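Local coordinates for protein CmeC (PDB 4MT4) that probably serves as the trimeric outer membrane channel of a multidrug efflux system, giving exported compounds a way out of the Campylobacter jejuni cell, at residues S310-L313 with D314-V317; A71-L74 with G75-F78. All coordinates share one frame; numbering follows the deposited sequence.

Contact 1: S310-L313 with D314-V317; sequences SGDL and DTLV. With C8E ((hydroxyethyloxy)tri(ethyloxy)octane), chain N.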
loop_
_atom_site.group_PDB
_atom_site.type_symbol
_atom_site.label_atom_id
_atom_site.label_comp_id
_atom_site.label_asym_id
_atom_site.label_seq_id
_atom_site.Cartn_x
_atom_site.Cartn_y
_atom_site.Cartn_z
ATOM N N SER B 310 -28.448 -37.366 -38.897
ATOM C CA SER B 310 -29.201 -37.607 -40.121
ATOM C C SER B 310 -29.094 -36.422 -41.075
ATOM O O SER B 310 -28.840 -35.294 -40.656
ATOM C CB SER B 310 -30.671 -37.891 -39.801
ATOM O OG SER B 310 -31.424 -38.094 -40.986
ATOM N N GLY B 311 -29.283 -36.695 -42.362
ATOM C CA GLY B 311 -29.275 -35.659 -43.378
ATOM C C GLY B 311 -30.629 -34.986 -43.481
ATOM O O GLY B 311 -30.806 -34.021 -44.226
ATOM N N ASP B 312 -31.589 -35.510 -42.725
ATOM C CA ASP B 312 -32.933 -34.955 -42.682
ATOM C C ASP B 312 -33.421 -34.862 -41.242
ATOM O O ASP B 312 -33.167 -35.751 -40.428
ATOM C CB ASP B 312 -33.897 -35.803 -43.514
ATOM C CG ASP B 312 -33.361 -36.102 -44.902
ATOM O OD1 ASP B 312 -32.808 -37.204 -45.104
ATOM O OD2 ASP B 312 -33.490 -35.236 -45.793
ATOM N N LEU B 313 -34.124 -33.779 -40.933
ATOM C CA LEU B 313 -34.615 -33.547 -39.583
ATOM C C LEU B 313 -35.726 -34.526 -39.209
ATOM O O LEU B 313 -35.832 -34.947 -38.058
ATOM C CB LEU B 313 -35.114 -32.108 -39.445
ATOM C CG LEU B 313 -35.713 -31.742 -38.088
ATOM C CD1 LEU B 313 -34.683 -31.930 -36.986
ATOM C CD2 LEU B 313 -36.245 -30.320 -38.100
ATOM N N ASP B 314 -36.545 -34.896 -40.188
ATOM C CA ASP B 314 -37.703 -35.748 -39.933
ATOM C C ASP B 314 -37.321 -37.169 -39.508
ATOM O O ASP B 314 -38.133 -37.877 -38.914
ATOM C CB ASP B 314 -38.607 -35.796 -41.168
ATOM C CG ASP B 314 -37.883 -36.285 -42.403
ATOM O OD1 ASP B 314 -37.142 -35.487 -43.014
ATOM O OD2 ASP B 314 -38.067 -37.465 -42.769
ATOM N N THR B 315 -36.092 -37.581 -39.805
ATOM C CA THR B 315 -35.618 -38.909 -39.421
ATOM C C THR B 315 -34.496 -38.841 -38.390
ATOM O O THR B 315 -33.750 -39.805 -38.216
ATOM C CB THR B 315 -35.105 -39.706 -40.636
ATOM O OG1 THR B 315 -34.015 -39.003 -41.247
ATOM C CG2 THR B 315 -36.215 -39.909 -41.656
ATOM N N LEU B 316 -34.380 -37.705 -37.710
ATOM C CA LEU B 316 -33.272 -37.481 -36.787
ATOM C C LEU B 316 -33.272 -38.454 -35.608
ATOM O O LEU B 316 -32.219 -38.935 -35.202
ATOM C CB LEU B 316 -33.297 -36.042 -36.272
ATOM C CG LEU B 316 -32.177 -35.676 -35.296
ATOM C CD1 LEU B 316 -30.818 -35.921 -35.930
ATOM C CD2 LEU B 316 -32.310 -34.233 -34.842
ATOM N N VAL B 317 -34.446 -38.746 -35.059
ATOM C CA VAL B 317 -34.525 -39.626 -33.897
ATOM C C VAL B 317 -34.995 -41.032 -34.268
ATOM O O VAL B 317 -35.442 -41.794 -33.411
ATOM C CB VAL B 317 -35.459 -39.051 -32.813
ATOM C CG1 VAL B 317 -34.887 -37.753 -32.258
ATOM C CG2 VAL B 317 -36.855 -38.834 -33.368
HETATM C C1 C8E N . -31.392 -15.312 -36.069
HETATM C C2 C8E N . -31.826 -16.733 -35.936
HETATM C C3 C8E N . -31.675 -17.611 -37.132
HETATM C C4 C8E N . -31.820 -19.081 -36.936
HETATM C C5 C8E N . -31.125 -19.969 -37.913
HETATM C C6 C8E N . -30.544 -21.238 -37.390
HETATM C C7 C8E N . -29.457 -21.874 -38.186
HETATM C C8 C8E N . -29.635 -23.298 -38.584
HETATM O O9 C8E N . -29.762 -23.575 -39.928
HETATM C C10 C8E N . -29.568 -24.865 -40.367
HETATM C C11 C8E N . -30.026 -25.203 -41.742
HETATM O O12 C8E N . -31.384 -25.289 -41.952
HETATM C C13 C8E N . -31.892 -26.372 -42.633
HETATM C C14 C8E N . -33.171 -26.178 -43.372
HETATM O O15 C8E N . -33.758 -27.298 -43.917
HETATM C C16 C8E N . -34.109 -28.338 -43.084
HETATM C C17 C8E N . -34.673 -29.563 -43.716
HETATM O O18 C8E N . -34.559 -30.749 -43.025
HETATM C C19 C8E N . -34.745 -31.934 -43.698
HETATM C C20 C8E N . -34.175 -32.047 -45.072
HETATM O O21 C8E N . -33.039 -32.811 -45.250
HETATM O O HOH W 1 -32.964 -39.296 -43.536
#
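The hydroxyls of S310 and T315 meet directly, S310 OG lying 2.8 Å from T315 OG1. S310 OG also donates to D312 O at 3.0 Å, in the carbonyl plane and on a lone pair; T315 OG1 lies 3.5 Å from D312 O, a weak contact at best. With OG1 set between its backbone N and carbonyl carbon (chi1 60°), T315 turns its hydroxyl back toward S310 and D312. A water bridges T315 OG1 to the carboxylate, donating to D312 OD1 at 2.6 Å. L316 N closes the turn on L313 O (3.1 Å), and the two leucines touch through L313 CD1 and L316 CD2 at 3.9 Å. This hairpin loop joins the antiparallel barrel strands 299-310 and 322-335; both leucines lean on F114 of strand 109-124, while N99 of the second subunit packs on S310 and T315. The terminal hydroxyl of a C8E detergent sits between G311 O and D312 OD2, with O21 2.5 Å from the latter. D314 OD1 comes within 4.6 Å of D312 OD2; two acidic groups so near would tend to raise each other's pKa, and the water and detergent hydroxyl may offset part of that repulsion.

Contact 2: A71-L74 with G75-F78; sequences AAQL and GIDF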
loop_
_atom_site.group_PDB
_atom_site.type_symbol
_atom_site.label_atom_id
_atom_site.label_comp_id
_atom_site.label_asym_id
_atom_site.label_seq_id
_atom_site.Cartn_x
_atom_site.Cartn_y
_atom_site.Cartn_z
ATOM N N ALA B 71 -12.577 -21.382 -1.050
ATOM C CA ALA B 71 -13.315 -22.638 -0.983
ATOM C C ALA B 71 -14.045 -22.902 -2.295
ATOM O O ALA B 71 -14.199 -24.050 -2.714
ATOM C CB ALA B 71 -14.296 -22.618 0.176
ATOM N N ALA B 72 -14.493 -21.826 -2.937
ATOM C CA ALA B 72 -15.190 -21.925 -4.214
ATOM C C ALA B 72 -14.230 -22.340 -5.323
ATOM O O ALA B 72 -14.565 -23.171 -6.165
ATOM C CB ALA B 72 -15.860 -20.602 -4.558
ATOM N N GLN B 73 -13.035 -21.757 -5.314
ATOM C CA GLN B 73 -12.012 -22.086 -6.301
ATOM C C GLN B 73 -11.551 -23.525 -6.117
ATOM O O GLN B 73 -11.212 -24.210 -7.079
ATOM C CB GLN B 73 -10.820 -21.132 -6.189
ATOM C CG GLN B 73 -9.730 -21.376 -7.225
ATOM C CD GLN B 73 -10.235 -21.233 -8.647
ATOM O OE1 GLN B 73 -10.925 -20.268 -8.981
ATOM N NE2 GLN B 73 -9.900 -22.200 -9.492
ATOM N N LEU B 74 -11.546 -23.972 -4.866
ATOM C CA LEU B 74 -11.219 -25.353 -4.536
ATOM C C LEU B 74 -12.238 -26.312 -5.144
ATOM O O LEU B 74 -11.887 -27.397 -5.608
ATOM C CB LEU B 74 -11.161 -25.534 -3.019
ATOM C CG LEU B 74 -10.820 -26.941 -2.525
ATOM C CD1 LEU B 74 -9.460 -27.363 -3.049
ATOM C CD2 LEU B 74 -10.861 -27.003 -1.006
ATOM N N GLY B 75 -13.502 -25.900 -5.136
ATOM C CA GLY B 75 -14.571 -26.701 -5.701
ATOM C C GLY B 75 -14.491 -26.766 -7.213
ATOM O O GLY B 75 -14.812 -27.789 -7.820
ATOM N N ILE B 76 -14.062 -25.663 -7.819
ATOM C CA ILE B 76 -13.885 -25.588 -9.264
ATOM C C ILE B 76 -12.791 -26.544 -9.732
ATOM O O ILE B 76 -12.962 -27.273 -10.708
ATOM C CB ILE B 76 -13.526 -24.157 -9.715
ATOM C CG1 ILE B 76 -14.671 -23.190 -9.410
ATOM C CG2 ILE B 76 -13.199 -24.128 -11.198
ATOM C CD1 ILE B 76 -14.368 -21.751 -9.777
ATOM N N ASP B 77 -11.671 -26.541 -9.017
ATOM C CA ASP B 77 -10.516 -27.351 -9.392
ATOM C C ASP B 77 -10.707 -28.832 -9.069
ATOM O O ASP B 77 -10.037 -29.686 -9.648
ATOM C CB ASP B 77 -9.256 -26.829 -8.700
ATOM C CG ASP B 77 -8.798 -25.495 -9.256
ATOM O OD1 ASP B 77 -9.040 -25.232 -10.453
ATOM O OD2 ASP B 77 -8.198 -24.709 -8.494
ATOM N N PHE B 78 -11.614 -29.134 -8.144
ATOM C CA PHE B 78 -11.938 -30.524 -7.839
ATOM C C PHE B 78 -12.695 -31.160 -8.996
ATOM O O PHE B 78 -12.540 -32.350 -9.274
ATOM C CB PHE B 78 -12.770 -30.628 -6.558
ATOM C CG PHE B 78 -13.228 -32.029 -6.245
ATOM C CD1 PHE B 78 -12.379 -32.926 -5.618
ATOM C CD2 PHE B 78 -14.506 -32.449 -6.584
ATOM C CE1 PHE B 78 -12.795 -34.213 -5.332
ATOM C CE2 PHE B 78 -14.927 -33.737 -6.301
ATOM C CZ PHE B 78 -14.070 -34.619 -5.673
#
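The amide of Q73 and the carboxylate of D77 meet with their planes 54° apart, one turn apart on helix 58-79. Q73 NE2 donates to D77 OD2 over 3.2 Å along a nearly straight path (177°); the acceptor lies in the plane of the amide, whereas the amide nitrogen stands above the plane of the carboxylate. At the other end of the amide, OE1 faces the methyl CD1 of I76 at 3.8 Å. Q73 reaches D77 by leaving its backbone with CG anti to N (chi1 -178°) and then bending at chi2, which carries the amide forward to the next turn. OD2 has a second partner in S137 OG of helix 129-195, so the aspartate ties its own helix to the next one and is held in place by both. This i to i+4 pairing rides on regular alpha-helical backbone bonding: D77 N to Q73 O and F78 N to L74 O, both 3.1 Å, follow G75 N to A71 O and I76 N to A72 O. Helix 58-79 leads into the first strand of the membrane barrel and belongs to the helical tunnel built by three subunits in outer membrane factors. I76 drapes CG1 over the backbone, 3.2 Å from A72 O. Its neighbourhood is an intersubunit one: N343 of the third subunit packs on I76, L346 of that subunit on Q73, and its Q342 on A72. L74 turns instead to its own chain, where its side chain lies against Y134, S137 and K138 of helix 129-195.

Overall arrangement
The two contacts mark different levels of the same elongated subunit. Contact 2 belongs to the helical part, near the C-terminal end of helix 58-79, its centre about 23 Å from the centre of the chain; contact 1, at the detergent-covered end of the barrel, lies about 62 Å from that centre, on the same side. Their own centres are about 41 Å apart and their nearest atoms about 32 Å, so they do not touch. Each contact borders another subunit, the second at 310-317 and the third at 71-78. The lipid-like 3PK lies about 14 Å from the F78 side chain, whereas C8E binds contact 1 directly.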